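Local coordinates for hydrolase, haloacid dehalogenase-like family (Porphyromonas gingivalis, PDB 2I6X), which is probably a hydrolase of the haloacid dehalogenase (HAD) superfamily, of unassigned substrate, at residues K46-D51 against T64-Y69; G85-I90 against L118-S123; F95-S100 against E197-A202; C144-Y149 against E153-E158. One frame throughout, in Å; residues are numbered along the deposited sequence. Where two conformers were deposited one is given.

Interaction 1: residues K46-D51 against T64-Y69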
loop_
_atom_site.group_PDB
_atom_site.type_symbol
_atom_site.label_atom_id
_atom_site.label_comp_id
_atom_site.label_asym_id
_atom_site.label_seq_id
_atom_site.Cartn_x
_atom_site.Cartn_y
_atom_site.Cartn_z
ATOM N N LYS A 46 -11.409 -4.857 -14.213
ATOM C CA LYS A 46 -10.972 -5.933 -15.109
ATOM C C LYS A 46 -9.453 -6.019 -15.147
ATOM O O LYS A 46 -8.775 -5.027 -15.444
ATOM C CB LYS A 46 -11.484 -5.704 -16.537
ATOM C CG LYS A 46 -12.950 -6.073 -16.800
ATOM C CD LYS A 46 -13.070 -7.432 -17.512
ATOM C CE LYS A 46 -14.511 -7.717 -17.942
ATOM N NZ LYS A 46 -14.591 -8.843 -18.915
ATOM N N GLY A 47 -8.924 -7.202 -14.845
ATOM C CA GLY A 47 -7.505 -7.482 -15.047
ATOM C C GLY A 47 -6.923 -8.410 -14.004
ATOM O O GLY A 47 -7.350 -8.412 -12.853
ATOM N N LEU A 48 -5.942 -9.210 -14.395
ATOM C CA LEU A 48 -5.370 -10.132 -13.421
ATOM C C LEU A 48 -4.443 -9.502 -12.394
ATOM O O LEU A 48 -4.302 -10.061 -11.316
ATOM C CB LEU A 48 -4.799 -11.432 -14.023
ATOM C CG LEU A 48 -4.101 -11.550 -15.372
ATOM C CD1 LEU A 48 -2.734 -10.939 -15.299
ATOM C CD2 LEU A 48 -4.006 -13.001 -15.820
ATOM N N PHE A 49 -3.848 -8.344 -12.688
ATOM C CA PHE A 49 -3.180 -7.604 -11.627
ATOM C C PHE A 49 -4.159 -7.133 -10.549
ATOM O O PHE A 49 -3.807 -7.105 -9.381
ATOM C CB PHE A 49 -2.309 -6.465 -12.171
ATOM C CG PHE A 49 -1.000 -6.952 -12.713
ATOM C CD1 PHE A 49 0.110 -7.078 -11.887
ATOM C CD2 PHE A 49 -0.900 -7.354 -14.039
ATOM C CE1 PHE A 49 1.300 -7.560 -12.390
ATOM C CE2 PHE A 49 0.282 -7.835 -14.543
ATOM C CZ PHE A 49 1.386 -7.943 -13.728
ATOM N N LEU A 50 -5.390 -6.800 -10.938
ATOM C CA LEU A 50 -6.416 -6.487 -9.950
ATOM C C LEU A 50 -6.823 -7.722 -9.159
ATOM O O LEU A 50 -7.129 -7.623 -7.974
ATOM C CB LEU A 50 -7.660 -5.813 -10.559
ATOM C CG LEU A 50 -8.802 -5.594 -9.544
ATOM C CD1 LEU A 50 -8.374 -4.599 -8.446
ATOM C CD2 LEU A 50 -10.142 -5.186 -10.174
ATOM N N ASP A 51 -6.849 -8.873 -9.820
ATOM C CA ASP A 51 -7.183 -10.133 -9.154
ATOM C C ASP A 51 -6.112 -10.430 -8.104
ATOM O O ASP A 51 -6.405 -10.995 -7.048
ATOM C CB ASP A 51 -7.283 -11.281 -10.168
ATOM C CG ASP A 51 -8.499 -11.163 -11.079
ATOM O OD1 ASP A 51 -9.410 -10.350 -10.787
ATOM O OD2 ASP A 51 -8.553 -11.894 -12.098
ATOM N N THR A 64 0.111 -18.571 -12.723
ATOM C CA THR A 64 -0.359 -19.561 -13.666
ATOM C C THR A 64 -1.061 -18.864 -14.831
ATOM O O THR A 64 -0.759 -19.133 -15.999
ATOM C CB THR A 64 -1.320 -20.575 -12.987
ATOM O OG1 THR A 64 -0.627 -21.257 -11.937
ATOM C CG2 THR A 64 -1.837 -21.623 -14.000
ATOM N N GLU A 65 -1.993 -17.966 -14.518
ATOM C CA GLU A 65 -2.707 -17.250 -15.571
ATOM C C GLU A 65 -1.809 -16.310 -16.372
ATOM O O GLU A 65 -1.989 -16.177 -17.580
ATOM C CB GLU A 65 -3.936 -16.506 -15.024
ATOM C CG GLU A 65 -4.989 -17.412 -14.442
ATOM C CD GLU A 65 -5.363 -18.514 -15.398
ATOM O OE1 GLU A 65 -4.870 -19.657 -15.222
ATOM O OE2 GLU A 65 -6.127 -18.229 -16.347
ATOM N N LEU A 66 -0.851 -15.677 -15.702
ATOM C CA LEU A 66 0.074 -14.746 -16.357
ATOM C C LEU A 66 0.987 -15.496 -17.324
ATOM O O LEU A 66 1.271 -15.008 -18.418
ATOM C CB LEU A 66 0.938 -13.996 -15.329
ATOM C CG LEU A 66 1.270 -12.498 -15.482
ATOM C CD1 LEU A 66 2.579 -12.152 -14.766
ATOM C CD2 LEU A 66 1.310 -11.961 -16.907
ATOM N N SER A 67 1.465 -16.659 -16.883
ATOM C CA SER A 67 2.223 -17.591 -17.721
ATOM C C SER A 67 1.426 -17.965 -18.984
ATOM O O SER A 67 1.936 -17.842 -20.100
ATOM C CB SER A 67 2.563 -18.849 -16.934
ATOM O OG SER A 67 3.470 -18.559 -15.891
ATOM N N ARG A 68 0.180 -18.399 -18.801
ATOM C CA ARG A 68 -0.714 -18.708 -19.917
ATOM C C ARG A 68 -0.819 -17.495 -20.844
ATOM O O ARG A 68 -0.730 -17.627 -22.049
ATOM C CB ARG A 68 -2.093 -19.122 -19.385
ATOM C CG ARG A 68 -3.103 -19.691 -20.424
ATOM C CD ARG A 68 -4.519 -19.934 -19.788
ATOM N NE ARG A 68 -4.390 -20.328 -18.370
ATOM C CZ ARG A 68 -4.146 -21.572 -17.937
ATOM N NH1 ARG A 68 -4.036 -22.580 -18.801
ATOM N NH2 ARG A 68 -4.019 -21.815 -16.635
ATOM N N TYR A 69 -0.954 -16.311 -20.255
ATOM C CA TYR A 69 -1.128 -15.056 -20.996
ATOM C C TYR A 69 0.057 -14.692 -21.911
ATOM O O TYR A 69 -0.124 -14.209 -23.022
ATOM C CB TYR A 69 -1.445 -13.937 -19.990
ATOM C CG TYR A 69 -1.812 -12.574 -20.531
ATOM C CD1 TYR A 69 -3.150 -12.177 -20.618
ATOM C CD2 TYR A 69 -0.822 -11.649 -20.886
ATOM C CE1 TYR A 69 -3.492 -10.905 -21.084
ATOM C CE2 TYR A 69 -1.155 -10.375 -21.353
ATOM C CZ TYR A 69 -2.482 -10.006 -21.439
ATOM O OH TYR A 69 -2.816 -8.741 -21.904
#

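Interaction 2: residues G85-I90 against L118-S123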
loop_
_atom_site.group_PDB
_atom_site.type_symbol
_atom_site.label_atom_id
_atom_site.label_comp_id
_atom_site.label_asym_id
_atom_site.label_seq_id
_atom_site.Cartn_x
_atom_site.Cartn_y
_atom_site.Cartn_z
ATOM N N GLY A 85 10.711 -4.118 -8.496
ATOM C CA GLY A 85 11.265 -2.992 -9.238
ATOM C C GLY A 85 10.526 -1.691 -8.961
ATOM O O GLY A 85 11.087 -0.616 -9.132
ATOM N N PHE A 86 9.253 -1.806 -8.576
ATOM C CA PHE A 86 8.431 -0.688 -8.122
ATOM C C PHE A 86 9.007 0.061 -6.918
ATOM O O PHE A 86 8.799 1.272 -6.803
ATOM C CB PHE A 86 7.026 -1.185 -7.722
ATOM C CG PHE A 86 5.949 -0.904 -8.736
ATOM C CD1 PHE A 86 5.401 0.362 -8.852
ATOM C CD2 PHE A 86 5.459 -1.926 -9.558
ATOM C CE1 PHE A 86 4.355 0.621 -9.770
ATOM C CE2 PHE A 86 4.429 -1.681 -10.504
ATOM C CZ PHE A 86 3.880 -0.407 -10.606
ATOM N N LEU A 87 9.716 -0.648 -6.030
ATOM C CA LEU A 87 10.065 -0.077 -4.726
ATOM C C LEU A 87 11.402 0.664 -4.765
ATOM O O LEU A 87 12.465 0.069 -4.575
ATOM C CB LEU A 87 10.020 -1.130 -3.600
ATOM C CG LEU A 87 8.918 -2.194 -3.452
ATOM C CD1 LEU A 87 8.929 -2.718 -2.016
ATOM C CD2 LEU A 87 7.484 -1.751 -3.831
ATOM N N GLU A 88 11.330 1.971 -5.009
ATOM C CA GLU A 88 12.516 2.785 -5.259
ATOM C C GLU A 88 13.175 3.267 -3.973
ATOM O O GLU A 88 14.393 3.350 -3.904
ATOM C CB GLU A 88 12.165 3.951 -6.196
ATOM C CG GLU A 88 13.364 4.637 -6.895
ATOM C CD GLU A 88 13.754 5.926 -6.200
ATOM O OE1 GLU A 88 14.902 6.422 -6.391
ATOM O OE2 GLU A 88 12.906 6.451 -5.431
ATOM N N GLU A 89 12.375 3.584 -2.954
ATOM C CA GLU A 89 12.900 3.859 -1.621
ATOM C C GLU A 89 11.938 3.530 -0.490
ATOM O O GLU A 89 10.826 4.062 -0.430
ATOM C CB GLU A 89 13.366 5.312 -1.450
ATOM C CG GLU A 89 13.773 5.559 0.020
ATOM C CD GLU A 89 14.392 6.919 0.324
ATOM O OE1 GLU A 89 13.857 7.955 -0.140
ATOM O OE2 GLU A 89 15.403 6.940 1.073
ATOM N N ILE A 90 12.387 2.677 0.419
ATOM C CA ILE A 90 11.685 2.432 1.657
ATOM C C ILE A 90 12.169 3.482 2.667
ATOM O O ILE A 90 13.312 3.428 3.156
ATOM C CB ILE A 90 11.898 0.973 2.107
ATOM C CG1 ILE A 90 11.419 0.020 0.982
ATOM C CG2 ILE A 90 11.200 0.716 3.431
ATOM C CD1 ILE A 90 11.942 -1.425 1.028
ATOM N N LEU A 118 4.074 -7.954 0.471
ATOM C CA LEU A 118 3.810 -8.391 1.826
ATOM C C LEU A 118 4.837 -9.397 2.339
ATOM O O LEU A 118 5.237 -9.305 3.503
ATOM C CB LEU A 118 2.399 -8.950 1.942
ATOM C CG LEU A 118 1.290 -7.917 2.099
ATOM C CD1 LEU A 118 -0.038 -8.651 2.328
ATOM C CD2 LEU A 118 1.613 -6.938 3.246
ATOM N N ASP A 119 5.265 -10.339 1.493
ATOM C CA ASP A 119 6.366 -11.212 1.847
ATOM C C ASP A 119 7.622 -10.379 2.201
ATOM O O ASP A 119 8.308 -10.672 3.191
ATOM C CB ASP A 119 6.648 -12.252 0.741
ATOM C CG ASP A 119 5.552 -13.368 0.645
ATOM O OD1 ASP A 119 4.609 -13.417 1.481
ATOM O OD2 ASP A 119 5.618 -14.211 -0.296
ATOM N N LEU A 120 7.916 -9.342 1.419
ATOM C CA LEU A 120 9.074 -8.491 1.707
ATOM C C LEU A 120 8.890 -7.724 3.018
ATOM O O LEU A 120 9.778 -7.696 3.877
ATOM C CB LEU A 120 9.378 -7.505 0.561
ATOM C CG LEU A 120 10.417 -6.426 0.972
ATOM C CD1 LEU A 120 11.762 -7.011 1.391
ATOM C CD2 LEU A 120 10.591 -5.329 -0.069
ATOM N N ALA A 121 7.724 -7.108 3.147
ATOM C CA ALA A 121 7.376 -6.280 4.298
ATOM C C ALA A 121 7.356 -7.024 5.631
ATOM O O ALA A 121 7.569 -6.417 6.667
ATOM C CB ALA A 121 6.037 -5.574 4.056
HETATM N N MSE A 122 7.102 -8.325 5.597
HETATM C CA MSE A 122 7.036 -9.101 6.826
HETATM C C MSE A 122 8.315 -9.898 7.075
HETATM O O MSE A 122 8.335 -10.794 7.920
HETATM C CB MSE A 122 5.787 -9.995 6.828
HETATM C CG MSE A 122 4.471 -9.216 6.686
HETATM SE SE MSE A 122 4.144 -7.978 8.184
HETATM C CE MSE A 122 3.637 -9.342 9.508
ATOM N N SER A 123 9.379 -9.563 6.341
ATOM C CA SER A 123 10.687 -10.154 6.555
ATOM C C SER A 123 11.603 -9.211 7.352
ATOM O O SER A 123 11.274 -8.040 7.545
ATOM C CB SER A 123 11.326 -10.566 5.222
ATOM O OG SER A 123 11.853 -9.454 4.536
#

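Interaction 3: residues F95-S100 against E197-A202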
loop_
_atom_site.group_PDB
_atom_site.type_symbol
_atom_site.label_atom_id
_atom_site.label_comp_id
_atom_site.label_asym_id
_atom_site.label_seq_id
_atom_site.Cartn_x
_atom_site.Cartn_y
_atom_site.Cartn_z
ATOM N N PHE A 95 9.334 5.913 8.577
ATOM C CA PHE A 95 9.041 4.857 9.554
ATOM C C PHE A 95 9.456 5.243 10.975
ATOM O O PHE A 95 8.726 4.973 11.928
ATOM C CB PHE A 95 9.635 3.513 9.133
ATOM C CG PHE A 95 8.785 2.780 8.157
ATOM C CD1 PHE A 95 7.641 2.094 8.587
ATOM C CD2 PHE A 95 9.084 2.805 6.799
ATOM C CE1 PHE A 95 6.818 1.395 7.667
ATOM C CE2 PHE A 95 8.265 2.129 5.872
ATOM C CZ PHE A 95 7.134 1.415 6.315
ATOM N N ASP A 96 10.620 5.879 11.104
ATOM C CA ASP A 96 11.041 6.440 12.378
ATOM C C ASP A 96 10.008 7.418 12.943
ATOM O O ASP A 96 9.686 7.354 14.128
ATOM C CB ASP A 96 12.414 7.127 12.251
ATOM C CG ASP A 96 13.562 6.138 12.306
ATOM O OD1 ASP A 96 13.327 4.966 12.693
ATOM O OD2 ASP A 96 14.702 6.518 11.976
ATOM N N TYR A 97 9.492 8.301 12.083
ATOM C CA TYR A 97 8.519 9.297 12.482
ATOM C C TYR A 97 7.220 8.644 12.945
ATOM O O TYR A 97 6.637 9.040 13.942
ATOM C CB TYR A 97 8.237 10.286 11.352
ATOM C CG TYR A 97 7.119 11.229 11.705
ATOM C CD1 TYR A 97 7.254 12.134 12.773
ATOM C CD2 TYR A 97 5.925 11.208 11.007
ATOM C CE1 TYR A 97 6.208 12.996 13.132
ATOM C CE2 TYR A 97 4.859 12.073 11.350
ATOM C CZ TYR A 97 5.014 12.957 12.414
ATOM O OH TYR A 97 3.994 13.808 12.753
ATOM N N ILE A 98 6.780 7.645 12.204
ATOM C CA ILE A 98 5.582 6.888 12.521
ATOM C C ILE A 98 5.804 6.204 13.864
ATOM O O ILE A 98 4.928 6.172 14.696
ATOM C CB ILE A 98 5.271 5.873 11.377
ATOM C CG1 ILE A 98 4.701 6.606 10.173
ATOM C CG2 ILE A 98 4.276 4.784 11.778
ATOM C CD1 ILE A 98 4.315 5.650 9.083
ATOM N N ASP A 99 7.001 5.684 14.077
ATOM C CA ASP A 99 7.302 5.019 15.323
ATOM C C ASP A 99 7.171 5.957 16.528
ATOM O O ASP A 99 6.785 5.514 17.620
ATOM C CB ASP A 99 8.696 4.411 15.283
ATOM C CG ASP A 99 8.926 3.445 16.427
ATOM O OD1 ASP A 99 9.900 3.645 17.187
ATOM O OD2 ASP A 99 8.099 2.505 16.584
ATOM N N SER A 100 7.491 7.240 16.324
ATOM C CA SER A 100 7.340 8.258 17.359
ATOM C C SER A 100 5.881 8.588 17.645
ATOM O O SER A 100 5.563 9.113 18.703
ATOM C CB SER A 100 8.109 9.535 16.998
ATOM O OG SER A 100 7.484 10.253 15.959
ATOM N N GLU A 197 7.275 12.658 -1.773
ATOM C CA GLU A 197 7.283 13.907 -1.004
ATOM C C GLU A 197 7.706 13.662 0.460
ATOM O O GLU A 197 7.269 12.679 1.062
ATOM C CB GLU A 197 5.879 14.505 -1.037
ATOM C CG GLU A 197 5.765 15.949 -0.533
ATOM C CD GLU A 197 4.298 16.390 -0.440
ATOM O OE1 GLU A 197 3.952 17.182 0.480
ATOM O OE2 GLU A 197 3.482 15.919 -1.271
ATOM N N ASN A 198 8.522 14.546 1.040
ATOM C CA ASN A 198 8.712 14.517 2.497
ATOM C C ASN A 198 7.592 15.222 3.217
ATOM O O ASN A 198 7.619 16.448 3.366
ATOM C CB ASN A 198 10.033 15.121 3.007
ATOM C CG ASN A 198 10.157 14.973 4.552
ATOM O OD1 ASN A 198 9.492 14.097 5.149
ATOM N ND2 ASN A 198 10.977 15.812 5.193
ATOM N N TRP A 199 6.639 14.445 3.705
ATOM C CA TRP A 199 5.432 15.015 4.288
ATOM C C TRP A 199 5.481 15.148 5.801
ATOM O O TRP A 199 4.495 15.553 6.398
ATOM C CB TRP A 199 4.204 14.196 3.896
ATOM C CG TRP A 199 4.367 12.690 4.022
ATOM C CD1 TRP A 199 4.436 11.800 2.988
ATOM C CD2 TRP A 199 4.462 11.916 5.228
ATOM N NE1 TRP A 199 4.575 10.524 3.466
ATOM C CE2 TRP A 199 4.577 10.557 4.838
ATOM C CE3 TRP A 199 4.473 12.230 6.594
ATOM C CZ2 TRP A 199 4.704 9.500 5.783
ATOM C CZ3 TRP A 199 4.599 11.198 7.527
ATOM C CH2 TRP A 199 4.726 9.844 7.116
ATOM N N ILE A 200 6.599 14.767 6.415
ATOM C CA ILE A 200 6.715 14.805 7.860
ATOM C C ILE A 200 6.375 16.189 8.404
ATOM O O ILE A 200 5.508 16.281 9.268
ATOM C CB ILE A 200 8.085 14.306 8.389
ATOM C CG1 ILE A 200 8.218 12.797 8.161
ATOM C CG2 ILE A 200 8.243 14.633 9.868
ATOM C CD1 ILE A 200 9.663 12.296 8.276
ATOM N N PRO A 201 7.043 17.268 7.913
ATOM C CA PRO A 201 6.663 18.600 8.447
ATOM C C PRO A 201 5.162 18.954 8.342
ATOM O O PRO A 201 4.576 19.431 9.320
ATOM C CB PRO A 201 7.552 19.570 7.648
ATOM C CG PRO A 201 8.776 18.740 7.278
ATOM C CD PRO A 201 8.168 17.375 6.953
ATOM N N ALA A 202 4.542 18.684 7.190
ATOM C CA ALA A 202 3.120 19.003 6.968
ATOM C C ALA A 202 2.175 18.194 7.860
ATOM O O ALA A 202 1.180 18.719 8.374
ATOM C CB ALA A 202 2.735 18.809 5.498
#

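Interaction 4: residues C144-Y149 against E153-E158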
loop_
_atom_site.group_PDB
_atom_site.type_symbol
_atom_site.label_atom_id
_atom_site.label_comp_id
_atom_site.label_asym_id
_atom_site.label_seq_id
_atom_site.Cartn_x
_atom_site.Cartn_y
_atom_site.Cartn_z
ATOM N N CYS A 144 -5.225 -7.573 -0.497
ATOM C CA CYS A 144 -5.180 -9.007 -0.827
ATOM C C CYS A 144 -5.497 -9.920 0.355
ATOM O O CYS A 144 -5.871 -11.074 0.154
ATOM C CB CYS A 144 -3.837 -9.407 -1.483
ATOM S SG CYS A 144 -2.344 -9.010 -0.511
ATOM N N GLN A 145 -5.355 -9.420 1.580
ATOM C CA GLN A 145 -5.763 -10.228 2.733
ATOM C C GLN A 145 -7.275 -10.129 2.974
ATOM O O GLN A 145 -7.850 -10.963 3.639
ATOM C CB GLN A 145 -4.976 -9.828 3.989
ATOM C CG GLN A 145 -3.474 -10.006 3.829
ATOM C CD GLN A 145 -2.663 -9.721 5.096
ATOM O OE1 GLN A 145 -2.787 -8.662 5.734
ATOM N NE2 GLN A 145 -1.807 -10.675 5.452
HETATM N N MSE A 146 -7.913 -9.103 2.423
HETATM C CA MSE A 146 -9.268 -8.788 2.803
HETATM C C MSE A 146 -10.283 -9.183 1.732
HETATM O O MSE A 146 -11.477 -9.265 1.998
HETATM C CB MSE A 146 -9.362 -7.303 3.134
HETATM C CG MSE A 146 -8.526 -6.888 4.328
HETATM SE SE MSE A 146 -8.366 -4.943 4.478
HETATM C CE MSE A 146 -10.042 -4.598 5.452
ATOM N N GLY A 147 -9.788 -9.451 0.528
ATOM C CA GLY A 147 -10.641 -9.630 -0.625
ATOM C C GLY A 147 -11.361 -8.343 -1.032
ATOM O O GLY A 147 -12.445 -8.411 -1.600
ATOM N N LYS A 148 -10.780 -7.173 -0.734
ATOM C CA LYS A 148 -11.390 -5.892 -1.112
ATOM C C LYS A 148 -10.268 -4.921 -1.472
ATOM O O LYS A 148 -9.100 -5.177 -1.163
ATOM C CB LYS A 148 -12.242 -5.278 0.017
ATOM C CG LYS A 148 -13.248 -6.184 0.705
ATOM C CD LYS A 148 -13.873 -5.477 1.881
ATOM C CE LYS A 148 -15.237 -6.078 2.228
ATOM N NZ LYS A 148 -15.205 -7.200 3.198
ATOM N N TYR A 149 -10.610 -3.810 -2.116
ATOM C CA TYR A 149 -9.582 -2.902 -2.617
ATOM C C TYR A 149 -10.119 -1.513 -2.664
ATOM O O TYR A 149 -11.276 -1.301 -2.951
ATOM C CB TYR A 149 -9.044 -3.330 -4.012
ATOM C CG TYR A 149 -10.119 -3.519 -5.074
ATOM C CD1 TYR A 149 -10.860 -4.728 -5.152
ATOM C CD2 TYR A 149 -10.413 -2.508 -5.996
ATOM C CE1 TYR A 149 -11.862 -4.916 -6.114
ATOM C CE2 TYR A 149 -11.438 -2.689 -6.963
ATOM C CZ TYR A 149 -12.143 -3.897 -7.010
ATOM O OH TYR A 149 -13.139 -4.090 -7.962
ATOM N N GLU A 153 -15.713 1.598 -1.026
ATOM C CA GLU A 153 -16.078 1.872 0.364
ATOM C C GLU A 153 -16.007 0.634 1.249
ATOM O O GLU A 153 -15.656 0.747 2.419
ATOM C CB GLU A 153 -17.477 2.524 0.453
ATOM C CG GLU A 153 -17.478 3.935 -0.078
ATOM C CD GLU A 153 -18.812 4.622 -0.053
ATOM O OE1 GLU A 153 -19.794 4.089 0.524
ATOM O OE2 GLU A 153 -18.883 5.743 -0.610
ATOM N N ASP A 154 -16.296 -0.547 0.704
ATOM C CA ASP A 154 -16.270 -1.746 1.542
ATOM C C ASP A 154 -14.970 -1.926 2.332
ATOM O O ASP A 154 -15.018 -2.295 3.499
ATOM C CB ASP A 154 -16.758 -3.042 0.854
ATOM C CG ASP A 154 -15.966 -3.441 -0.403
ATOM O OD1 ASP A 154 -16.560 -4.238 -1.179
ATOM O OD2 ASP A 154 -14.805 -3.018 -0.632
ATOM N N ILE A 155 -13.828 -1.605 1.735
ATOM C CA ILE A 155 -12.557 -1.812 2.436
ATOM C C ILE A 155 -12.400 -0.785 3.591
ATOM O O ILE A 155 -11.966 -1.144 4.686
ATOM C CB ILE A 155 -11.312 -1.855 1.478
ATOM C CG1 ILE A 155 -10.134 -2.577 2.188
ATOM C CG2 ILE A 155 -10.966 -0.417 0.906
ATOM C CD1 ILE A 155 -8.798 -2.710 1.396
ATOM N N PHE A 156 -12.780 0.467 3.352
ATOM C CA PHE A 156 -12.888 1.456 4.429
ATOM C C PHE A 156 -13.828 1.020 5.558
ATOM O O PHE A 156 -13.508 1.209 6.752
ATOM C CB PHE A 156 -13.328 2.805 3.880
ATOM C CG PHE A 156 -12.276 3.477 3.008
ATOM C CD1 PHE A 156 -11.401 4.415 3.549
ATOM C CD2 PHE A 156 -12.166 3.159 1.658
ATOM C CE1 PHE A 156 -10.424 5.048 2.751
ATOM C CE2 PHE A 156 -11.184 3.780 0.826
ATOM C CZ PHE A 156 -10.311 4.723 1.372
ATOM N N LEU A 157 -14.977 0.449 5.187
ATOM C CA LEU A 157 -15.971 0.079 6.174
ATOM C C LEU A 157 -15.538 -1.118 7.050
ATOM O O LEU A 157 -15.789 -1.124 8.258
ATOM C CB LEU A 157 -17.351 -0.140 5.519
ATOM C CG LEU A 157 -17.973 1.057 4.758
ATOM C CD1 LEU A 157 -19.333 0.680 4.224
ATOM C CD2 LEU A 157 -18.152 2.256 5.624
ATOM N N GLU A 158 -14.885 -2.111 6.442
ATOM C CA GLU A 158 -14.319 -3.217 7.196
ATOM C C GLU A 158 -13.317 -2.684 8.239
ATOM O O GLU A 158 -13.407 -3.038 9.423
ATOM C CB GLU A 158 -13.678 -4.251 6.264
ATOM C CG GLU A 158 -13.308 -5.551 6.993
ATOM C CD GLU A 158 -12.768 -6.661 6.081
ATOM O OE1 GLU A 158 -13.200 -6.719 4.916
ATOM O OE2 GLU A 158 -11.938 -7.497 6.525
HETATM O O HOH W 1 -12.408 -9.509 4.246
HETATM O O HOH W 2 -13.504 -3.825 -2.849
#

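Interaction 1: residues K46-D51 against T64-Y69
L48 and L66 mark the nearest approach of the two backbones, their CA atoms 7.7 Å apart, where the first turn of helix 48-54 meets the flank of helix 59-70. This is helix-to-helix packing among the helices that precede strand 87-90, a cluster consistent with the alpha-helical cap of HAD hydrolases. G47 occupies the N-cap position of the first helix, at a phi of 146° that is readily reached by a residue without a side chain, and its O accepts the first-turn bond from D51 N. From there L48 points toward the partner helix. Its CD2 methyl reaches E65 CB at 3.6 Å, the two side chains crossing at about a right angle, while CD1 lies 4.3 Å from L66 CG. F49 adds its ring atom CZ, 4.5 Å from L66 CD1, in a looser, oblique contact. The same phenylalanine packs edge-to-face on F62 and touches I36 and M39, tying helix 36-39 into the cluster. E65 bends at its second torsion (chi2 -51°), which leads the carboxylate off the leucine and toward R68 one turn on. There R68 NH2 donates to E65 OE1 at 2.7 Å, in a salt bridge that meets the oxygen on its syn side with the acceptor lying close to the guanidinium plane.

Interaction 2: residues G85-I90 against L118-S123
A single leucine methyl carries the whole contact: L120 CD2 lies 3.7 Å from L87 CD1 and 4.3 Å from I90 CD1, although the closest CA atoms, CA of I90 and CA of A121, are 10.1 Å apart. L87 and L120 reach toward each other tip to tip. L120 makes its half of the reach by holding CG anti to the backbone N (chi1 169°). That L87 and I90, three residues apart in one strand, both face the helix goes with the classic beta bulge between them, where E88 and E89 both sit opposite H18. Behind the methyl contact the helix is ending. L120 O accepts from both S123 N and S123 OG, the hydroxyl at 2.8 Å, as M122 leaves helical geometry. The contact is plain apolar packing between the two-stranded antiparallel sheet and the helix that follows core strand 106-111; I17 of strand 17-19 touches both L87 and I90, and F126, beyond the end of helix 115-121, also packs on I90.

Interaction 3: residues F95-S100 against E197-A202
Y97 is gripped closely by two residues of the segment 197-202. I200 lies over one face of its ring, CG2 sitting 4.0 Å from the ring centroid and 12° off the normal, a CH-pi contact, while I200 CD1 reaches back to Y97 CB at 3.9 Å. The two side chains thus slide past each other in opposite directions, which lays the isoleucine from the ring back to CB. W199 meets the same ring obliquely: its CZ3 comes to 3.7 Å from Y97 CD2, with the tyrosine placed near the plane of the indole, at its edge. Y97 is brought into this site by a chi1 of 174°, which sends the ring out from helix 92-101. That helix follows strand 87-90, and the packing joins it to the last helix of the chain, 200-207, on the flank of the Rossmann-like HAD core. W199 is buried, and its NE1 donates to V15 O, which holds the indole from its other end. Packing loosens at I98, whose CG1 is 4.5 Å from W199 CH2. On the solvent side lies the exposed N198, where polar bonding takes over from apolar packing: N198 OD1 accepts from I200 N at 3.2 Å, a capping bond with the donor well above the amide carbonyl plane.

Interaction 4: residues C144-Y149 against E153-E158
K148 and I155 bring their CB atoms to 3.8 Å where the chain turns into helix 153-163, and three further side chains wrap round this point. The lysine runs extended across D154, its CB 3.5 Å from D154 OD2, then bends at its last torsion (chi4 89°) to deliver NZ to E158 OE1 at 2.7 Å, nearly in line with the C-O bond. E158 meets it with a side chain extended beyond CG. Selenomethionine M146 crosses I155 at about a right angle, SE 3.7 Å from I155 CG1; its turned chi3 (85°) then lays CE 3.5 Å from E158 CD, so the carboxylate lies between methyl and ammonium. A water joins the opposite end, accepting from Y149 N and donating to D154 OD2 at 2.7 Å. The loop between the two segments runs through K150, in a lysine-proline sequence consistent with motif III of HAD enzymes. The contact is an apolar patch, the M146 side chain over the buried I155, bordered by the charges of K148, E158 and D154. With E158 bound and D154 nearby, the ammonium of K148 is probably stabilised, and its salt bridge ties the second turn of the helix back to the segment that precedes it.

In the fold
The contacts form a chain of touching neighbours rather than one cluster. Interaction 1 lies among the helices that probably form the cap, and interaction 3 sits on the far side of the chain's centre, their centres about 36 Å apart. Interaction 4 bridges toward the cap, L50 of interaction 1 packing on Y149, and also meets interaction 2 where L118 touches C144. Interaction 2 in turn joins interaction 3 through I90 and F95, strand 87-90 being followed directly by helix 92-101. Along the sequence interaction 1 closes first, interactions 2 and 3 alternate, and interaction 4 falls between the two halves of interaction 3. The probable cap, the antiparallel strand pair and the helices flanking the parallel sheet are linked by packing.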